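Local coordinates for periplasmic oligopeptide-binding protein (Burkholderia pseudomallei, PDB 3ZS6) that probably binds oligopeptides in the periplasm and delivers them to an ABC transporter for uptake, at residues V48-W56 and I65-K73; V176-V184 and V193-W201. One frame throughout, in Å; residues are numbered along the deposited sequence.

Contact 1: residues V48-W56 and I65-K73; sequences VVPGVAQAW and IFKLRRDAK
Gly51 O is gripped by two nitrogens of one guanidinium, Arg69 NE and, at 2.9 Å, Arg69 NH2. The oxygen lies at the guanidinium edge, 6° out of its plane, so Arg69 takes it side-on. The arginine chain, with CG between the backbone N and the carbonyl carbon and a bend at chi3 (68°), curls round the Val52 carbonyl, which accepts from Arg69 N (N to Val52 O 2.9 Å). Gln54 CB lies over one face of the guanidinium, and the extended Gln54 side chain runs past the arginine stem, with OE1 near Arg69 CA. Trp201 makes a cation-pi contact with Arg69.

Beyond this the two strands pair as an antiparallel hairpin with a classic beta bulge, strand 63-68 lying between 48-60 and 133-137 in an antiparallel sheet. Lys67 O receives Gln54 N at 2.8 Å and, more weakly, Ala55 N, while Lys67 N returns a bond to Ala55 O. Past the bulge, Trp56 and Phe66 share a face: Trp56 CB sits 3.5 Å from Phe66 CD2, and the rings meet obliquely, planes 51° apart. Ala53 CB approaches the edge of the Phe66 ring and touches Leu68 CD2. Val52 CG1 packs on Ala72 CB, 3.9 Å away.

The arginine extends the hairpin's bonding past the last strand pair: a probably charged group ties down a buried backbone carbonyl in the turn just before the corner at Gln54.

Contact 2: residues V176-V184 and V193-W201; sequences VSNGPYTLV and VMAKSDKYW
Strands 181-184 and 193-196 run antiparallel with their axes 4.4 Å apart at closest approach and their directions 142° from each other, two arms of a beta hairpin. Thr182 and Ala195 exchange both backbone bonds, N to O 2.9 Å each way. Val184 N to Val193 O (2.7 Å) adds a third toward the hairpin turn, and Ser197 N to Pro180 O a fourth just past the strands.

On the face shared by Leu183 and Met194, Met194 reaches across Tyr181 at about a right angle, its sulfur 3.7 Å from Tyr181 CB and oblique to the ring, a Met-aromatic contact. With chi1 at 61°, Met194 CG stands between its own backbone N and carbonyl carbon, which lays CG against Tyr181 CB at 3.8 Å and carries the sulfur to the same carbon. The Tyr181 ring turns its edge to the Ala195 carbonyl carbon. On the face of Thr182 and Ala195, Ala195 CB meets Val184 CG2; Thr182 CG2 touches Ser197 CB at 3.6 Å, just past the strand.

Beyond the strands, Pro180 lies over a face of the Tyr200 ring in a CH-pi contact: CB is 4.0 Å from the ring centroid and 18° off the normal. Ser197 OG accepts from Lys199 N, an ST turn in the bend that brings Tyr200 back to Pro180. One water donates to both Pro180 O and Ser197 O, giving Pro180 O a second partner.

Among its neighbours, strand 191-196 lies between 181-187, outermost in its sheet, and 210-215. Helix 26-35 packs on Met194 through Ile31, Asp34 and Leu35; Tyr181 OH bonds to Ile208 O, and Tyr200 OH to Glu37.

Contacts 1 and 2 are two beta hairpins of different sheets, taken in series along the chain, with centres about 18 Å apart. They meet through loop residues at the ends of, or in a break in, their strands. The Arg69 guanidinium of contact 1 makes its cation-pi interaction with Trp201 of contact 2, Arg69 NE lying 3.3 Å from Trp201 CE2, so one side chain serves both contacts. Asn178 also bridges them: its ND2 is 3.6 Å from Val52 CG2 and its CB 3.6 Å from Lys73 O. Glu37 joins the seam, touching Val52; its backbone N bonds to Asn178 and its carboxylate to Tyr200 and Trp201. A glycerol, probably from crystallisation, bonds to Trp56 N in contact 1.

Contact 1: residues V48-W56 and I65-K73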
loop_
_atom_site.group_PDB
_atom_site.type_symbol
_atom_site.label_atom_id
_atom_site.label_comp_id
_atom_site.label_asym_id
_atom_site.label_seq_id
_atom_site.Cartn_x
_atom_site.Cartn_y
_atom_site.Cartn_z
ATOM N N VAL A 48 -10.467 -7.051 -11.745
ATOM C CA VAL A 48 -11.416 -6.045 -11.289
ATOM C C VAL A 48 -12.822 -6.534 -11.613
ATOM O O VAL A 48 -13.148 -6.719 -12.778
ATOM C CB VAL A 48 -11.187 -4.689 -11.994
ATOM C CG1 VAL A 48 -12.083 -3.622 -11.391
ATOM C CG2 VAL A 48 -9.734 -4.272 -11.886
ATOM N N VAL A 49 -13.648 -6.753 -10.590
ATOM C CA VAL A 49 -15.007 -7.270 -10.802
ATOM C C VAL A 49 -16.056 -6.359 -10.164
ATOM O O VAL A 49 -15.722 -5.512 -9.335
ATOM C CB VAL A 49 -15.182 -8.698 -10.222
ATOM C CG1 VAL A 49 -14.210 -9.678 -10.879
ATOM C CG2 VAL A 49 -14.999 -8.685 -8.707
ATOM N N PRO A 50 -17.334 -6.536 -10.547
ATOM C CA PRO A 50 -18.428 -5.714 -10.004
ATOM C C PRO A 50 -18.506 -5.743 -8.480
ATOM O O PRO A 50 -18.442 -6.819 -7.879
ATOM C CB PRO A 50 -19.687 -6.362 -10.598
ATOM C CG PRO A 50 -19.213 -6.984 -11.883
ATOM C CD PRO A 50 -17.809 -7.477 -11.580
ATOM N N GLY A 51 -18.620 -4.564 -7.872
ATOM C CA GLY A 51 -18.894 -4.440 -6.448
ATOM C C GLY A 51 -20.333 -3.973 -6.273
ATOM O O GLY A 51 -21.272 -4.684 -6.645
ATOM N N VAL A 52 -20.511 -2.771 -5.730
ATOM C CA VAL A 52 -21.839 -2.155 -5.680
ATOM C C VAL A 52 -22.297 -1.820 -7.098
ATOM O O VAL A 52 -23.489 -1.924 -7.425
ATOM C CB VAL A 52 -21.857 -0.881 -4.792
ATOM C CG1 VAL A 52 -23.249 -0.255 -4.786
ATOM C CG2 VAL A 52 -21.386 -1.205 -3.347
ATOM N N ALA A 53 -21.343 -1.435 -7.946
ATOM C CA ALA A 53 -21.626 -1.197 -9.356
ATOM C C ALA A 53 -21.707 -2.529 -10.106
ATOM O O ALA A 53 -20.780 -3.337 -10.058
ATOM C CB ALA A 53 -20.558 -0.284 -9.981
ATOM N N GLN A 54 -22.816 -2.762 -10.798
ATOM C CA GLN A 54 -22.949 -3.986 -11.575
ATOM C C GLN A 54 -22.287 -3.821 -12.945
ATOM O O GLN A 54 -21.951 -4.802 -13.606
ATOM C CB GLN A 54 -24.418 -4.406 -11.709
ATOM C CG GLN A 54 -25.304 -3.396 -12.412
ATOM C CD GLN A 54 -26.731 -3.886 -12.573
ATOM O OE1 GLN A 54 -27.342 -4.386 -11.625
ATOM N NE2 GLN A 54 -27.266 -3.756 -13.783
ATOM N N ALA A 55 -22.074 -2.574 -13.354
ATOM C CA ALA A 55 -21.478 -2.292 -14.655
ATOM C C ALA A 55 -20.916 -0.878 -14.711
ATOM O O ALA A 55 -21.305 -0.014 -13.930
ATOM C CB ALA A 55 -22.512 -2.503 -15.773
ATOM N N TRP A 56 -19.988 -0.648 -15.634
ATOM C CA TRP A 56 -19.451 0.691 -15.842
ATOM C C TRP A 56 -19.004 0.879 -17.280
ATOM O O TRP A 56 -18.794 -0.091 -18.011
ATOM C CB TRP A 56 -18.295 0.989 -14.881
ATOM C CG TRP A 56 -17.243 -0.069 -14.850
ATOM C CD1 TRP A 56 -16.244 -0.264 -15.760
ATOM C CD2 TRP A 56 -17.070 -1.072 -13.843
ATOM N NE1 TRP A 56 -15.464 -1.333 -15.388
ATOM C CE2 TRP A 56 -15.951 -1.850 -14.216
ATOM C CE3 TRP A 56 -17.762 -1.401 -12.672
ATOM C CZ2 TRP A 56 -15.504 -2.928 -13.455
ATOM C CZ3 TRP A 56 -17.311 -2.473 -11.911
ATOM C CH2 TRP A 56 -16.194 -3.222 -12.308
ATOM N N ILE A 65 -19.170 6.193 -16.208
ATOM C CA ILE A 65 -20.508 5.970 -15.674
ATOM C C ILE A 65 -20.532 4.629 -14.943
ATOM O O ILE A 65 -20.094 3.619 -15.487
ATOM C CB ILE A 65 -21.572 5.943 -16.799
ATOM C CG1 ILE A 65 -21.641 7.292 -17.514
ATOM C CG2 ILE A 65 -22.947 5.580 -16.242
ATOM C CD1 ILE A 65 -22.263 8.385 -16.686
ATOM N N PHE A 66 -21.031 4.628 -13.709
ATOM C CA PHE A 66 -21.191 3.397 -12.939
ATOM C C PHE A 66 -22.673 3.148 -12.691
ATOM O O PHE A 66 -23.383 4.008 -12.162
ATOM C CB PHE A 66 -20.444 3.478 -11.592
ATOM C CG PHE A 66 -18.940 3.539 -11.726
ATOM C CD1 PHE A 66 -18.297 4.752 -11.922
ATOM C CD2 PHE A 66 -18.176 2.387 -11.656
ATOM C CE1 PHE A 66 -16.917 4.817 -12.039
ATOM C CE2 PHE A 66 -16.791 2.441 -11.774
ATOM C CZ PHE A 66 -16.162 3.660 -11.969
ATOM N N LYS A 67 -23.145 1.975 -13.087
ATOM C CA LYS A 67 -24.529 1.596 -12.837
ATOM C C LYS A 67 -24.570 0.706 -11.614
ATOM O O LYS A 67 -23.999 -0.387 -11.610
ATOM C CB LYS A 67 -25.129 0.872 -14.047
ATOM C CG LYS A 67 -25.522 1.791 -15.189
ATOM C CD LYS A 67 -26.601 2.794 -14.773
ATOM C CE LYS A 67 -27.942 2.123 -14.481
ATOM N NZ LYS A 67 -27.917 1.285 -13.242
ATOM N N LEU A 68 -25.228 1.183 -10.566
ATOM C CA LEU A 68 -25.284 0.438 -9.314
ATOM C C LEU A 68 -26.391 -0.618 -9.342
ATOM O O LEU A 68 -27.439 -0.427 -9.967
ATOM C CB LEU A 68 -25.492 1.383 -8.131
ATOM C CG LEU A 68 -24.610 2.627 -8.049
ATOM C CD1 LEU A 68 -24.826 3.314 -6.711
ATOM C CD2 LEU A 68 -23.126 2.282 -8.251
ATOM N N ARG A 69 -26.150 -1.742 -8.677
ATOM C CA ARG A 69 -27.210 -2.720 -8.482
ATOM C C ARG A 69 -28.199 -2.108 -7.501
ATOM O O ARG A 69 -27.858 -1.186 -6.752
ATOM C CB ARG A 69 -26.652 -4.041 -7.945
ATOM C CG ARG A 69 -26.138 -3.969 -6.521
ATOM C CD ARG A 69 -25.392 -5.243 -6.134
ATOM N NE ARG A 69 -24.140 -5.385 -6.871
ATOM C CZ ARG A 69 -23.986 -6.125 -7.964
ATOM N NH1 ARG A 69 -25.011 -6.814 -8.474
ATOM N NH2 ARG A 69 -22.800 -6.170 -8.553
ATOM N N ARG A 70 -29.423 -2.612 -7.507
ATOM C CA ARG A 70 -30.491 -2.008 -6.725
ATOM C C ARG A 70 -30.637 -2.644 -5.351
ATOM O O ARG A 70 -31.402 -2.168 -4.522
ATOM C CB ARG A 70 -31.820 -2.114 -7.495
ATOM C CG ARG A 70 -31.778 -1.472 -8.880
ATOM C CD ARG A 70 -33.017 -1.805 -9.702
ATOM N NE ARG A 70 -33.911 -0.658 -9.858
ATOM C CZ ARG A 70 -34.962 -0.417 -9.079
ATOM N NH1 ARG A 70 -35.257 -1.239 -8.080
ATOM N NH2 ARG A 70 -35.721 0.647 -9.299
ATOM N N ASP A 71 -29.913 -3.726 -5.099
ATOM C CA ASP A 71 -30.129 -4.451 -3.851
ATOM C C ASP A 71 -28.932 -4.428 -2.897
ATOM O O ASP A 71 -28.832 -5.259 -2.001
ATOM C CB ASP A 71 -30.596 -5.888 -4.130
ATOM C CG ASP A 71 -29.573 -6.696 -4.896
ATOM O OD1 ASP A 71 -28.630 -6.093 -5.452
ATOM O OD2 ASP A 71 -29.703 -7.937 -4.932
ATOM N N ALA A 72 -28.035 -3.462 -3.077
ATOM C CA ALA A 72 -26.932 -3.290 -2.137
ATOM C C ALA A 72 -27.446 -2.676 -0.834
ATOM O O ALA A 72 -28.182 -1.686 -0.845
ATOM C CB ALA A 72 -25.839 -2.423 -2.746
ATOM N N LYS A 73 -27.061 -3.262 0.290
ATOM C CA LYS A 73 -27.551 -2.791 1.578
ATOM C C LYS A 73 -26.441 -2.550 2.601
ATOM O O LYS A 73 -25.395 -3.206 2.576
ATOM C CB LYS A 73 -28.566 -3.782 2.151
ATOM C CG LYS A 73 -29.877 -3.854 1.373
ATOM C CD LYS A 73 -30.792 -4.929 1.936
ATOM C CE LYS A 73 -32.148 -4.913 1.256
ATOM N NZ LYS A 73 -32.028 -4.997 -0.227
#

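Contact 2: residues V176-V184 and V193-W201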
loop_
_atom_site.group_PDB
_atom_site.type_symbol
_atom_site.label_atom_id
_atom_site.label_comp_id
_atom_site.label_asym_id
_atom_site.label_seq_id
_atom_site.Cartn_x
_atom_site.Cartn_y
_atom_site.Cartn_z
ATOM N N VAL A 176 -21.612 0.911 10.830
ATOM C CA VAL A 176 -22.504 0.525 9.746
ATOM C C VAL A 176 -21.641 0.404 8.506
ATOM O O VAL A 176 -20.919 1.338 8.159
ATOM C CB VAL A 176 -23.589 1.582 9.513
ATOM C CG1 VAL A 176 -24.439 1.219 8.300
ATOM C CG2 VAL A 176 -24.458 1.740 10.765
ATOM N N SER A 177 -21.686 -0.753 7.858
ATOM C CA SER A 177 -20.821 -1.016 6.713
ATOM C C SER A 177 -21.556 -1.897 5.709
ATOM O O SER A 177 -22.601 -2.458 6.027
ATOM C CB SER A 177 -19.508 -1.673 7.161
ATOM O OG SER A 177 -19.718 -3.000 7.613
ATOM N N ASN A 178 -21.026 -2.017 4.498
ATOM C CA ASN A 178 -21.798 -2.646 3.427
ATOM C C ASN A 178 -21.137 -3.844 2.751
ATOM O O ASN A 178 -21.637 -4.333 1.729
ATOM C CB ASN A 178 -22.150 -1.609 2.363
ATOM C CG ASN A 178 -20.956 -1.229 1.523
ATOM O OD1 ASN A 178 -19.857 -1.031 2.043
ATOM N ND2 ASN A 178 -21.156 -1.151 0.208
ATOM N N GLY A 179 -20.020 -4.311 3.305
ATOM C CA GLY A 179 -19.299 -5.430 2.717
ATOM C C GLY A 179 -19.898 -6.782 3.067
ATOM O O GLY A 179 -20.967 -6.849 3.669
ATOM N N PRO A 180 -19.196 -7.872 2.713
ATOM C CA PRO A 180 -19.704 -9.229 2.958
ATOM C C PRO A 180 -19.671 -9.624 4.439
ATOM O O PRO A 180 -20.316 -10.608 4.805
ATOM C CB PRO A 180 -18.755 -10.113 2.142
ATOM C CG PRO A 180 -17.487 -9.297 2.021
ATOM C CD PRO A 180 -17.928 -7.871 1.959
ATOM N N TYR A 181 -18.939 -8.870 5.262
ATOM C CA TYR A 181 -18.813 -9.160 6.693
ATOM C C TYR A 181 -19.167 -7.954 7.564
ATOM O O TYR A 181 -19.033 -6.809 7.138
ATOM C CB TYR A 181 -17.391 -9.665 7.027
ATOM C CG TYR A 181 -17.065 -10.935 6.286
ATOM C CD1 TYR A 181 -17.391 -12.179 6.823
ATOM C CD2 TYR A 181 -16.482 -10.894 5.018
ATOM C CE1 TYR A 181 -17.127 -13.349 6.129
ATOM C CE2 TYR A 181 -16.206 -12.056 4.320
ATOM C CZ TYR A 181 -16.535 -13.280 4.879
ATOM O OH TYR A 181 -16.267 -14.435 4.184
ATOM N N THR A 182 -19.642 -8.224 8.775
ATOM C CA THR A 182 -19.892 -7.174 9.746
ATOM C C THR A 182 -18.984 -7.394 10.949
ATOM O O THR A 182 -18.718 -8.535 11.339
ATOM C CB THR A 182 -21.357 -7.161 10.241
ATOM O OG1 THR A 182 -21.628 -8.363 10.969
ATOM C CG2 THR A 182 -22.326 -7.044 9.071
ATOM N N LEU A 183 -18.538 -6.294 11.543
ATOM C CA LEU A 183 -17.582 -6.337 12.637
ATOM C C LEU A 183 -18.241 -6.796 13.929
ATOM O O LEU A 183 -19.215 -6.193 14.380
ATOM C CB LEU A 183 -16.969 -4.948 12.833
ATOM C CG LEU A 183 -15.851 -4.820 13.867
ATOM C CD1 LEU A 183 -14.637 -5.613 13.412
ATOM C CD2 LEU A 183 -15.500 -3.352 14.077
ATOM N N VAL A 184 -17.697 -7.847 14.539
ATOM C CA VAL A 184 -18.229 -8.352 15.807
ATOM C C VAL A 184 -17.381 -7.934 17.009
ATOM O O VAL A 184 -17.915 -7.600 18.073
ATOM C CB VAL A 184 -18.340 -9.894 15.808
ATOM C CG1 VAL A 184 -18.966 -10.377 17.107
ATOM C CG2 VAL A 184 -19.145 -10.374 14.614
ATOM N N VAL A 193 -12.666 -9.615 15.051
ATOM C CA VAL A 193 -13.527 -10.710 14.598
ATOM C C VAL A 193 -14.702 -10.155 13.794
ATOM O O VAL A 193 -15.298 -9.136 14.166
ATOM C CB VAL A 193 -14.075 -11.558 15.784
ATOM C CG1 VAL A 193 -14.905 -12.735 15.276
ATOM C CG2 VAL A 193 -12.948 -12.044 16.683
ATOM N N MET A 194 -15.035 -10.826 12.695
ATOM C CA MET A 194 -16.168 -10.422 11.861
ATOM C C MET A 194 -16.972 -11.628 11.387
ATOM O O MET A 194 -16.431 -12.727 11.236
ATOM C CB MET A 194 -15.716 -9.561 10.673
ATOM C CG MET A 194 -14.765 -10.236 9.706
ATOM S SD MET A 194 -14.059 -9.095 8.460
ATOM C CE MET A 194 -13.073 -7.972 9.449
ATOM N N ALA A 195 -18.263 -11.413 11.152
ATOM C CA ALA A 195 -19.185 -12.499 10.825
ATOM C C ALA A 195 -19.847 -12.253 9.476
ATOM O O ALA A 195 -20.105 -11.103 9.105
ATOM C CB ALA A 195 -20.246 -12.620 11.906
ATOM N N LYS A 196 -20.128 -13.329 8.746
ATOM C CA LYS A 196 -20.775 -13.195 7.442
ATOM C C LYS A 196 -22.053 -12.367 7.595
ATOM O O LYS A 196 -22.824 -12.570 8.535
ATOM C CB LYS A 196 -21.099 -14.568 6.849
ATOM C CG LYS A 196 -21.904 -14.517 5.546
ATOM C CD LYS A 196 -22.216 -15.918 5.019
ATOM C CE LYS A 196 -23.217 -15.860 3.865
ATOM N NZ LYS A 196 -23.392 -17.189 3.204
ATOM N N SER A 197 -22.266 -11.427 6.684
ATOM C CA SER A 197 -23.450 -10.578 6.739
ATOM C C SER A 197 -24.582 -11.148 5.901
ATOM O O SER A 197 -24.399 -11.437 4.722
ATOM C CB SER A 197 -23.127 -9.170 6.240
ATOM O OG SER A 197 -24.311 -8.400 6.121
ATOM N N ASP A 198 -25.759 -11.277 6.503
ATOM C CA ASP A 198 -26.932 -11.756 5.772
ATOM C C ASP A 198 -27.593 -10.632 4.975
ATOM O O ASP A 198 -28.528 -10.869 4.214
ATOM C CB ASP A 198 -27.940 -12.427 6.717
ATOM C CG ASP A 198 -28.240 -11.591 7.952
ATOM O OD1 ASP A 198 -27.386 -10.765 8.345
ATOM O OD2 ASP A 198 -29.324 -11.773 8.543
ATOM N N LYS A 199 -27.090 -9.412 5.137
ATOM C CA LYS A 199 -27.604 -8.270 4.388
ATOM C C LYS A 199 -26.850 -8.024 3.077
ATOM O O LYS A 199 -27.364 -7.349 2.190
ATOM C CB LYS A 199 -27.592 -7.007 5.256
ATOM C CG LYS A 199 -28.279 -7.182 6.608
ATOM C CD LYS A 199 -29.406 -6.180 6.794
ATOM C CE LYS A 199 -30.273 -6.518 8.009
ATOM N NZ LYS A 199 -29.587 -6.236 9.301
ATOM N N TYR A 200 -25.643 -8.578 2.951
ATOM C CA TYR A 200 -24.827 -8.402 1.740
ATOM C C TYR A 200 -25.533 -8.951 0.500
ATOM O O TYR A 200 -26.037 -10.077 0.515
ATOM C CB TYR A 200 -23.474 -9.095 1.907
ATOM C CG TYR A 200 -22.497 -8.875 0.760
ATOM C CD1 TYR A 200 -22.083 -7.595 0.400
ATOM C CD2 TYR A 200 -21.975 -9.952 0.057
ATOM C CE1 TYR A 200 -21.190 -7.393 -0.642
ATOM C CE2 TYR A 200 -21.075 -9.766 -0.975
ATOM C CZ TYR A 200 -20.685 -8.491 -1.325
ATOM O OH TYR A 200 -19.794 -8.329 -2.367
ATOM N N TRP A 201 -25.564 -8.161 -0.571
ATOM C CA TRP A 201 -26.313 -8.537 -1.773
ATOM C C TRP A 201 -25.892 -9.908 -2.313
ATOM O O TRP A 201 -26.713 -10.656 -2.837
ATOM C CB TRP A 201 -26.197 -7.459 -2.864
ATOM C CG TRP A 201 -24.834 -7.368 -3.477
ATOM C CD1 TRP A 201 -23.790 -6.587 -3.057
ATOM C CD2 TRP A 201 -24.357 -8.096 -4.614
ATOM N NE1 TRP A 201 -22.694 -6.783 -3.869
ATOM C CE2 TRP A 201 -23.015 -7.706 -4.830
ATOM C CE3 TRP A 201 -24.933 -9.047 -5.469
ATOM C CZ2 TRP A 201 -22.243 -8.231 -5.862
ATOM C CZ3 TRP A 201 -24.166 -9.565 -6.498
ATOM C CH2 TRP A 201 -22.835 -9.157 -6.685
HETATM O O HOH W 1 -22.308 -12.040 3.103
#